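Local coordinates for FLAP endonuclease-1 protein (PDB 1A76), which cleaves 5'-flap structures and degrades DNA from 5' to 3' during replication and repair, probably with the help of bound magnesium ions, at residues I76-G81 against A155-M160; W167-Q172 against Y179-V184; I215-F220 against R237-V242. One frame throughout, in Å; residues are numbered along the deposited sequence.

Contact 1. Residues I76-G81 against A155-M160; sequences IWVFDG and AQASYM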
loop_
_atom_site.group_PDB
_atom_site.type_symbol
_atom_site.label_atom_id
_atom_site.label_comp_id
_atom_site.label_asym_id
_atom_site.label_seq_id
_atom_site.Cartn_x
_atom_site.Cartn_y
_atom_site.Cartn_z
ATOM N N ILE A 76 -4.164 11.416 1.151
ATOM C CA ILE A 76 -3.406 11.403 2.381
ATOM C C ILE A 76 -2.612 10.111 2.217
ATOM O O ILE A 76 -3.184 9.048 1.955
ATOM C CB ILE A 76 -4.308 11.358 3.646
ATOM C CG1 ILE A 76 -3.421 11.235 4.886
ATOM C CG2 ILE A 76 -5.311 10.209 3.553
ATOM C CD1 ILE A 76 -3.905 12.030 6.085
ATOM N N TRP A 77 -1.292 10.213 2.333
ATOM C CA TRP A 77 -0.422 9.062 2.169
ATOM C C TRP A 77 -0.273 8.268 3.463
ATOM O O TRP A 77 -0.067 8.830 4.541
ATOM C CB TRP A 77 0.953 9.524 1.666
ATOM C CG TRP A 77 0.943 9.894 0.218
ATOM C CD1 TRP A 77 0.361 10.999 -0.348
ATOM C CD2 TRP A 77 1.515 9.145 -0.861
ATOM N NE1 TRP A 77 0.538 10.977 -1.707
ATOM C CE2 TRP A 77 1.242 9.854 -2.051
ATOM C CE3 TRP A 77 2.232 7.941 -0.939
ATOM C CZ2 TRP A 77 1.662 9.399 -3.311
ATOM C CZ3 TRP A 77 2.646 7.487 -2.185
ATOM C CH2 TRP A 77 2.362 8.218 -3.357
ATOM N N VAL A 78 -0.385 6.953 3.351
ATOM C CA VAL A 78 -0.260 6.087 4.510
ATOM C C VAL A 78 0.920 5.143 4.357
ATOM O O VAL A 78 0.984 4.334 3.421
ATOM C CB VAL A 78 -1.541 5.263 4.732
ATOM C CG1 VAL A 78 -1.480 4.573 6.070
ATOM C CG2 VAL A 78 -2.752 6.162 4.681
ATOM N N PHE A 79 1.858 5.245 5.294
ATOM C CA PHE A 79 3.038 4.409 5.260
ATOM C C PHE A 79 2.987 3.322 6.322
ATOM O O PHE A 79 2.187 3.395 7.252
ATOM C CB PHE A 79 4.276 5.290 5.395
ATOM C CG PHE A 79 4.491 6.194 4.208
ATOM C CD1 PHE A 79 5.174 5.733 3.077
ATOM C CD2 PHE A 79 3.988 7.495 4.206
ATOM C CE1 PHE A 79 5.353 6.554 1.961
ATOM C CE2 PHE A 79 4.158 8.328 3.099
ATOM C CZ PHE A 79 4.840 7.859 1.973
ATOM N N ASP A 80 3.823 2.304 6.153
ATOM C CA ASP A 80 3.865 1.168 7.069
ATOM C C ASP A 80 4.549 1.492 8.386
ATOM O O ASP A 80 4.216 0.922 9.429
ATOM C CB ASP A 80 4.619 -0.009 6.429
ATOM C CG ASP A 80 3.781 -0.785 5.431
ATOM O OD1 ASP A 80 2.560 -0.587 5.385
ATOM O OD2 ASP A 80 4.348 -1.604 4.685
ATOM N N GLY A 81 5.500 2.417 8.352
ATOM C CA GLY A 81 6.241 2.709 9.566
ATOM C C GLY A 81 7.143 1.492 9.683
ATOM O O GLY A 81 6.975 0.639 10.555
ATOM N N ALA A 155 -3.946 -1.528 6.494
ATOM C CA ALA A 155 -4.898 -1.628 7.601
ATOM C C ALA A 155 -5.258 -0.252 8.108
ATOM O O ALA A 155 -6.407 0.009 8.420
ATOM C CB ALA A 155 -4.323 -2.449 8.740
ATOM N N GLN A 156 -4.267 0.625 8.205
ATOM C CA GLN A 156 -4.503 1.987 8.673
ATOM C C GLN A 156 -5.388 2.730 7.680
ATOM O O GLN A 156 -6.308 3.450 8.068
ATOM C CB GLN A 156 -3.178 2.740 8.842
ATOM C CG GLN A 156 -3.348 4.219 9.163
ATOM C CD GLN A 156 -3.953 4.466 10.542
ATOM O OE1 GLN A 156 -3.777 3.666 11.464
ATOM N NE2 GLN A 156 -4.663 5.579 10.685
ATOM N N ALA A 157 -5.116 2.546 6.394
ATOM C CA ALA A 157 -5.893 3.214 5.347
ATOM C C ALA A 157 -7.334 2.727 5.356
ATOM O O ALA A 157 -8.273 3.515 5.162
ATOM C CB ALA A 157 -5.259 2.960 3.978
ATOM N N SER A 158 -7.512 1.425 5.569
ATOM C CA SER A 158 -8.855 0.867 5.598
ATOM C C SER A 158 -9.644 1.476 6.756
ATOM O O SER A 158 -10.802 1.879 6.586
ATOM C CB SER A 158 -8.798 -0.659 5.735
ATOM O OG SER A 158 -8.037 -1.226 4.678
ATOM N N TYR A 159 -9.013 1.549 7.927
ATOM C CA TYR A 159 -9.652 2.126 9.116
ATOM C C TYR A 159 -10.103 3.568 8.864
ATOM O O TYR A 159 -11.203 3.975 9.265
ATOM C CB TYR A 159 -8.675 2.087 10.302
ATOM C CG TYR A 159 -9.081 2.916 11.503
ATOM C CD1 TYR A 159 -10.159 2.534 12.305
ATOM C CD2 TYR A 159 -8.344 4.047 11.882
ATOM C CE1 TYR A 159 -10.494 3.252 13.465
ATOM C CE2 TYR A 159 -8.670 4.774 13.043
ATOM C CZ TYR A 159 -9.745 4.363 13.825
ATOM O OH TYR A 159 -10.081 5.052 14.967
ATOM N N MET A 160 -9.252 4.348 8.205
ATOM C CA MET A 160 -9.586 5.745 7.912
ATOM C C MET A 160 -10.789 5.826 6.968
ATOM O O MET A 160 -11.631 6.732 7.060
ATOM C CB MET A 160 -8.382 6.450 7.287
ATOM C CG MET A 160 -7.187 6.587 8.248
ATOM S SD MET A 160 -5.567 6.788 7.459
ATOM C CE MET A 160 -5.650 8.477 6.898
#

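Contact 2. Residues W167-Q172 against Y179-V184; sequences WAVVSQ and YGAPRV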
loop_
_atom_site.group_PDB
_atom_site.type_symbol
_atom_site.label_atom_id
_atom_site.label_comp_id
_atom_site.label_asym_id
_atom_site.label_seq_id
_atom_site.Cartn_x
_atom_site.Cartn_y
_atom_site.Cartn_z
ATOM N N TRP A 167 -12.954 8.625 1.398
ATOM C CA TRP A 167 -13.932 7.861 0.634
ATOM C C TRP A 167 -13.475 6.449 0.262
ATOM O O TRP A 167 -14.285 5.522 0.181
ATOM C CB TRP A 167 -14.268 8.625 -0.638
ATOM C CG TRP A 167 -15.434 8.073 -1.387
ATOM C CD1 TRP A 167 -16.741 8.041 -0.977
ATOM C CD2 TRP A 167 -15.411 7.516 -2.701
ATOM N NE1 TRP A 167 -17.536 7.495 -1.964
ATOM C CE2 TRP A 167 -16.743 7.166 -3.033
ATOM C CE3 TRP A 167 -14.394 7.276 -3.637
ATOM C CZ2 TRP A 167 -17.080 6.594 -4.259
ATOM C CZ3 TRP A 167 -14.733 6.707 -4.848
ATOM C CH2 TRP A 167 -16.066 6.372 -5.150
ATOM N N ALA A 168 -12.176 6.293 0.031
ATOM C CA ALA A 168 -11.642 5.003 -0.352
ATOM C C ALA A 168 -10.145 4.887 -0.135
ATOM O O ALA A 168 -9.444 5.875 0.164
ATOM C CB ALA A 168 -11.966 4.724 -1.831
ATOM N N VAL A 169 -9.669 3.657 -0.293
ATOM C CA VAL A 169 -8.252 3.358 -0.178
ATOM C C VAL A 169 -7.750 3.201 -1.615
ATOM O O VAL A 169 -8.367 2.516 -2.430
ATOM C CB VAL A 169 -8.025 2.032 0.601
ATOM C CG1 VAL A 169 -6.578 1.562 0.451
ATOM C CG2 VAL A 169 -8.392 2.231 2.072
ATOM N N VAL A 170 -6.655 3.873 -1.937
ATOM C CA VAL A 170 -6.070 3.760 -3.260
ATOM C C VAL A 170 -4.962 2.707 -3.187
ATOM O O VAL A 170 -4.056 2.791 -2.355
ATOM C CB VAL A 170 -5.500 5.108 -3.725
ATOM C CG1 VAL A 170 -4.647 4.917 -4.979
ATOM C CG2 VAL A 170 -6.642 6.075 -3.993
ATOM N N SER A 171 -5.063 1.692 -4.039
ATOM C CA SER A 171 -4.083 0.619 -4.064
ATOM C C SER A 171 -4.307 -0.287 -5.278
ATOM O O SER A 171 -5.370 -0.255 -5.886
ATOM C CB SER A 171 -4.194 -0.215 -2.783
ATOM O OG SER A 171 -3.301 -1.320 -2.831
ATOM N N GLN A 172 -3.301 -1.082 -5.633
ATOM C CA GLN A 172 -3.427 -2.001 -6.762
ATOM C C GLN A 172 -3.899 -3.366 -6.261
ATOM O O GLN A 172 -4.320 -4.227 -7.046
ATOM C CB GLN A 172 -2.085 -2.154 -7.475
ATOM C CG GLN A 172 -1.667 -0.917 -8.243
ATOM C CD GLN A 172 -2.688 -0.530 -9.282
ATOM O OE1 GLN A 172 -2.860 -1.224 -10.282
ATOM N NE2 GLN A 172 -3.382 0.567 -9.049
ATOM N N TYR A 179 -9.746 -5.840 5.412
ATOM C CA TYR A 179 -9.694 -5.066 6.654
ATOM C C TYR A 179 -10.972 -4.261 6.828
ATOM O O TYR A 179 -11.074 -3.412 7.711
ATOM C CB TYR A 179 -8.498 -4.109 6.667
ATOM C CG TYR A 179 -7.166 -4.805 6.747
ATOM C CD1 TYR A 179 -6.501 -5.186 5.590
ATOM C CD2 TYR A 179 -6.567 -5.075 7.981
ATOM C CE1 TYR A 179 -5.281 -5.819 5.643
ATOM C CE2 TYR A 179 -5.326 -5.714 8.045
ATOM C CZ TYR A 179 -4.695 -6.085 6.866
ATOM O OH TYR A 179 -3.493 -6.757 6.885
ATOM N N GLY A 180 -11.959 -4.535 5.992
ATOM C CA GLY A 180 -13.209 -3.816 6.115
ATOM C C GLY A 180 -13.276 -2.501 5.356
ATOM O O GLY A 180 -14.196 -1.716 5.584
ATOM N N ALA A 181 -12.306 -2.232 4.483
ATOM C CA ALA A 181 -12.350 -0.991 3.705
ATOM C C ALA A 181 -13.651 -1.001 2.894
ATOM O O ALA A 181 -13.897 -1.926 2.118
ATOM C CB ALA A 181 -11.170 -0.911 2.769
ATOM N N PRO A 182 -14.482 0.042 3.037
ATOM C CA PRO A 182 -15.742 0.057 2.281
ATOM C C PRO A 182 -15.523 0.183 0.779
ATOM O O PRO A 182 -16.284 -0.357 -0.019
ATOM C CB PRO A 182 -16.505 1.259 2.854
ATOM C CG PRO A 182 -15.725 1.702 4.050
ATOM C CD PRO A 182 -14.319 1.259 3.848
ATOM N N ARG A 183 -14.464 0.878 0.395
ATOM C CA ARG A 183 -14.177 1.059 -1.018
ATOM C C ARG A 183 -12.688 1.058 -1.301
ATOM O O ARG A 183 -11.901 1.584 -0.522
ATOM C CB ARG A 183 -14.746 2.389 -1.503
ATOM C CG ARG A 183 -16.199 2.383 -1.894
ATOM C CD ARG A 183 -16.667 3.811 -2.158
ATOM N NE ARG A 183 -17.925 4.064 -1.471
ATOM C CZ ARG A 183 -18.025 4.531 -0.229
ATOM N NH1 ARG A 183 -16.940 4.821 0.473
ATOM N NH2 ARG A 183 -19.221 4.723 0.302
ATOM N N VAL A 184 -12.324 0.482 -2.441
ATOM C CA VAL A 184 -10.944 0.437 -2.898
ATOM C C VAL A 184 -10.988 0.936 -4.342
ATOM O O VAL A 184 -11.929 0.636 -5.078
ATOM C CB VAL A 184 -10.366 -1.010 -2.891
ATOM C CG1 VAL A 184 -9.074 -1.059 -3.708
ATOM C CG2 VAL A 184 -10.108 -1.460 -1.454
#

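Contact 3. Residues I215-F220 against R237-V242; sequences IDIAIF and RAYELV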
loop_
_atom_site.group_PDB
_atom_site.type_symbol
_atom_site.label_atom_id
_atom_site.label_comp_id
_atom_site.label_asym_id
_atom_site.label_seq_id
_atom_site.Cartn_x
_atom_site.Cartn_y
_atom_site.Cartn_z
ATOM N N ILE A 215 -12.670 -13.290 4.188
ATOM C CA ILE A 215 -11.362 -13.477 4.812
ATOM C C ILE A 215 -10.988 -14.976 4.767
ATOM O O ILE A 215 -9.832 -15.336 4.555
ATOM C CB ILE A 215 -11.397 -12.974 6.290
ATOM C CG1 ILE A 215 -11.459 -11.448 6.314
ATOM C CG2 ILE A 215 -10.144 -13.425 7.061
ATOM C CD1 ILE A 215 -11.864 -10.866 7.662
ATOM N N ASP A 216 -11.974 -15.847 4.957
ATOM C CA ASP A 216 -11.717 -17.281 4.916
ATOM C C ASP A 216 -11.274 -17.663 3.495
ATOM O O ASP A 216 -10.293 -18.384 3.319
ATOM C CB ASP A 216 -12.976 -18.057 5.325
ATOM C CG ASP A 216 -13.164 -18.125 6.843
ATOM O OD1 ASP A 216 -12.262 -17.698 7.593
ATOM O OD2 ASP A 216 -14.227 -18.610 7.288
ATOM N N ILE A 217 -11.990 -17.162 2.485
ATOM C CA ILE A 217 -11.652 -17.428 1.089
ATOM C C ILE A 217 -10.204 -16.968 0.876
ATOM O O ILE A 217 -9.398 -17.680 0.280
ATOM C CB ILE A 217 -12.581 -16.651 0.109
ATOM C CG1 ILE A 217 -13.992 -17.238 0.145
ATOM C CG2 ILE A 217 -12.035 -16.740 -1.316
ATOM C CD1 ILE A 217 -15.048 -16.314 -0.429
ATOM N N ALA A 218 -9.881 -15.786 1.398
ATOM C CA ALA A 218 -8.537 -15.238 1.289
ATOM C C ALA A 218 -7.514 -16.166 1.933
ATOM O O ALA A 218 -6.440 -16.423 1.372
ATOM C CB ALA A 218 -8.477 -13.865 1.951
ATOM N N ILE A 219 -7.838 -16.665 3.123
ATOM C CA ILE A 219 -6.925 -17.556 3.818
ATOM C C ILE A 219 -6.695 -18.825 2.991
ATOM O O ILE A 219 -5.554 -19.268 2.865
ATOM C CB ILE A 219 -7.448 -17.880 5.240
ATOM C CG1 ILE A 219 -7.325 -16.619 6.120
ATOM C CG2 ILE A 219 -6.640 -19.005 5.866
ATOM C CD1 ILE A 219 -8.022 -16.718 7.473
ATOM N N PHE A 220 -7.759 -19.391 2.418
ATOM C CA PHE A 220 -7.649 -20.591 1.571
ATOM C C PHE A 220 -6.711 -20.331 0.403
ATOM O O PHE A 220 -5.855 -21.154 0.070
ATOM C CB PHE A 220 -9.005 -20.976 0.958
ATOM C CG PHE A 220 -9.814 -21.929 1.793
ATOM C CD1 PHE A 220 -9.383 -23.236 2.000
ATOM C CD2 PHE A 220 -11.031 -21.530 2.337
ATOM C CE1 PHE A 220 -10.155 -24.132 2.734
ATOM C CE2 PHE A 220 -11.806 -22.415 3.069
ATOM C CZ PHE A 220 -11.365 -23.723 3.268
ATOM N N ARG A 237 -13.363 -23.101 -5.280
ATOM C CA ARG A 237 -13.457 -24.189 -4.312
ATOM C C ARG A 237 -13.602 -23.671 -2.886
ATOM O O ARG A 237 -14.345 -24.233 -2.080
ATOM C CB ARG A 237 -12.221 -25.096 -4.414
ATOM C CG ARG A 237 -12.081 -26.101 -3.275
ATOM C CD ARG A 237 -13.139 -27.225 -3.320
ATOM N NE ARG A 237 -12.837 -28.245 -2.314
ATOM C CZ ARG A 237 -13.747 -28.951 -1.650
ATOM N NH1 ARG A 237 -15.045 -28.764 -1.873
ATOM N NH2 ARG A 237 -13.353 -29.832 -0.738
ATOM N N ALA A 238 -12.899 -22.588 -2.583
ATOM C CA ALA A 238 -12.940 -21.990 -1.258
ATOM C C ALA A 238 -14.320 -21.389 -0.986
ATOM O O ALA A 238 -14.873 -21.539 0.108
ATOM C CB ALA A 238 -11.856 -20.930 -1.149
ATOM N N TYR A 239 -14.872 -20.725 -1.995
ATOM C CA TYR A 239 -16.197 -20.106 -1.896
ATOM C C TYR A 239 -17.234 -21.221 -1.721
ATOM O O TYR A 239 -18.229 -21.060 -1.018
ATOM C CB TYR A 239 -16.479 -19.310 -3.179
ATOM C CG TYR A 239 -17.873 -18.718 -3.293
ATOM C CD1 TYR A 239 -18.249 -17.604 -2.539
ATOM C CD2 TYR A 239 -18.804 -19.252 -4.184
ATOM C CE1 TYR A 239 -19.523 -17.033 -2.677
ATOM C CE2 TYR A 239 -20.077 -18.690 -4.330
ATOM C CZ TYR A 239 -20.431 -17.578 -3.578
ATOM O OH TYR A 239 -21.678 -17.001 -3.766
ATOM N N GLU A 240 -16.972 -22.365 -2.352
ATOM C CA GLU A 240 -17.860 -23.519 -2.270
ATOM C C GLU A 240 -17.906 -24.054 -0.838
ATOM O O GLU A 240 -18.976 -24.388 -0.326
ATOM C CB GLU A 240 -17.363 -24.597 -3.240
ATOM C CG GLU A 240 -18.047 -25.948 -3.151
ATOM C CD GLU A 240 -17.561 -26.880 -4.242
ATOM O OE1 GLU A 240 -16.494 -27.487 -4.048
ATOM O OE2 GLU A 240 -18.231 -26.995 -5.291
ATOM N N LEU A 241 -16.740 -24.127 -0.195
ATOM C CA LEU A 241 -16.638 -24.621 1.179
ATOM C C LEU A 241 -17.258 -23.617 2.144
ATOM O O LEU A 241 -17.872 -23.986 3.139
ATOM C CB LEU A 241 -15.165 -24.873 1.553
ATOM C CG LEU A 241 -14.489 -26.049 0.831
ATOM C CD1 LEU A 241 -12.969 -26.018 1.052
ATOM C CD2 LEU A 241 -15.102 -27.366 1.328
ATOM N N VAL A 242 -17.095 -22.337 1.843
ATOM C CA VAL A 242 -17.666 -21.291 2.677
ATOM C C VAL A 242 -19.196 -21.347 2.635
ATOM O O VAL A 242 -19.846 -21.343 3.682
ATOM C CB VAL A 242 -17.184 -19.892 2.216
ATOM C CG1 VAL A 242 -18.223 -18.823 2.576
ATOM C CG2 VAL A 242 -15.837 -19.578 2.870
#

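Contact 1. Residues I76-G81 against A155-M160
Gln156 lays the start of its side chain across Val78 at about a right angle. Its CB lies 3.7 Å from Val78 CG1, and its CG comes to 3.6 Å from the same Val78 CG1 methyl. CG stands anti to the backbone N (chi1 173°), which brings CB and CG together against that methyl; the bend at chi2 then leads the amide away from it. At the tip, NE2 gives its stronger hydrogen bond to Thr271 O and only a weak one, 3.6 Å long, to Met160 SD one helical turn further on, so the amide is tied outside the apolar layer and its contact with the strand is made by methylenes alone. The other methyl of Val78, CG2, packs against both Ala157 and Met160: it is 4.1 Å from Ala157 CB and meets Met160 SD tip to tip at 4.0 Å. Here helix 153-162 links parallel strands 146-148 and 168-170, a beta-alpha-beta crossover of the I-domain that packs over strands 74-79 and 23-27 of the N-domain, in the PIN-like nuclease fold. The short axes of 76-79 and 155-160 lie 8.5 Å apart and run closer to antiparallel than parallel, at 141°. Cut back to an alanine, Val78 would lose both methyls, and Gln156 CG and Met160 SD would probably be left without their packing partner on the strand. Met160 bends at chi3 (75°) and carries CE to Ile76, where it rests 3.8 Å from Ile76 CG2 and 4.0 Å from Ile76 CD1. Just past the strand, Asp80, a predicted magnesium ligand, accepts a hydrogen bond at OD1 from Gly153 N, at the first residue of the same helix.

Contact 2. Residues W167-Q172 against Y179-V184
Arg183 grips Trp167 twice, where two neighbouring parallel strands inside the central mixed sheet, 168-170 and 183-186, lie side by side. Its guanidinium lies flat on the indole, planes 8° apart, with CZ off-centre over the five-membered ring in a cation-pi contact. Further back along the chain, Arg183 CD sits over the six-membered ring, 3.7 Å from its centroid, a CH-pi contact. The carbonyl of Trp167 gives the second hold: Arg183 NH1 reaches Trp167 O at 2.8 Å, on a lone pair in the carbonyl plane, though the bond is bent (137° at the hydrogen). Because Trp167 CG is anti to its own N (chi1 -170°), the ring stands beside that carbonyl and one guanidinium can serve both. Beyond this clamp the strands pair in parallel: Val169 N donates to Arg183 O (3.1 Å), and Val169 bridges Val184, both side chains on the same face, where Val169 packs on Ala157 of helix 153-162. In the next shell Lys22 makes a cation-pi contact with Trp167, and Leu197 of strand 196-199 touches both Trp167 and Arg183. Within the Val169-Val184 bridge, Val184 CA makes a CA-H...O contact with Val169 O at 3.3 Å.

Contact 3. Residues I215-F220 against R237-V242
Arg237 NH1 and Glu240 OE1, 2.9 Å apart, form a salt bridge along helix 235-244, and over one face of that guanidinium lies CD2 of Leu241, whose other methyl, CD1, meets Phe220 CZ at 3.6 Å. The oxygen of Glu240 is approached on its anti side, somewhat out of the carboxylate plane. Between the helices the contact is apolar. Phe220 provides much of it: its CB comes to 3.5 Å from Ala238 CB, and its ring carbon CD2 is 3.6 Å from that same Ala238 CB, while the Phe220 and Leu241 side chains cross at about a right angle. Ala238 lets the helices come near, the axes of the short segments passing at 9.0 Å and 137°. One turn back, Ile217 spreads three ways. Its CG2 is 4.2 Å from Ala238 CB, its CG1 is 4.0 Å from Val242 CG2, and its CD1 stops at the edge of the Tyr239 ring, 4.0 Å from Tyr239 CD1. The placing of CG1 anti to the carbonyl carbon (chi1 -70°) is what sends the longer branch toward Tyr239 and Val242. Tyr239 turns its hydroxyl away to Leu207 O. Val242 CG2 also touches Asp216 CB, but the buried carboxylate beyond is held from outside the pair, by a salt bridge from Lys248 NZ to OD2 and a hydrogen bond between OD1 and Tyr258 OH. The backbone of Phe220 is hydrogen-bonded to that of Val230, in the loop that also carries the magnesium ligand Asp224. The two helices and the loop between them are consistent with the helix-three-turn-helix of the FEN1 family, which in relatives binds duplex DNA.

How the contacts relate
Contacts 1, 2 and 3 follow one another along the chain, each closing before the next opens. Contacts 1 and 2 share the central sheet, their centres 10 Å apart, and touch directly: Ala157 O of helix 153-162 lies 3.3 Å from Val169 CG2, and Tyr179 packs on Ala155. The helix that covers strand 74-79 thus also covers strand 168-170, and the side chain of Ser171 in contact 2 is about 7 Å from a bound manganese ion. Contact 3 stands apart, its centre about 26 Å from that of contact 1 and about 21 Å from that of contact 2, in a helical part of the I-domain. This places a probable DNA-holding element beside the metal-bearing nuclease core.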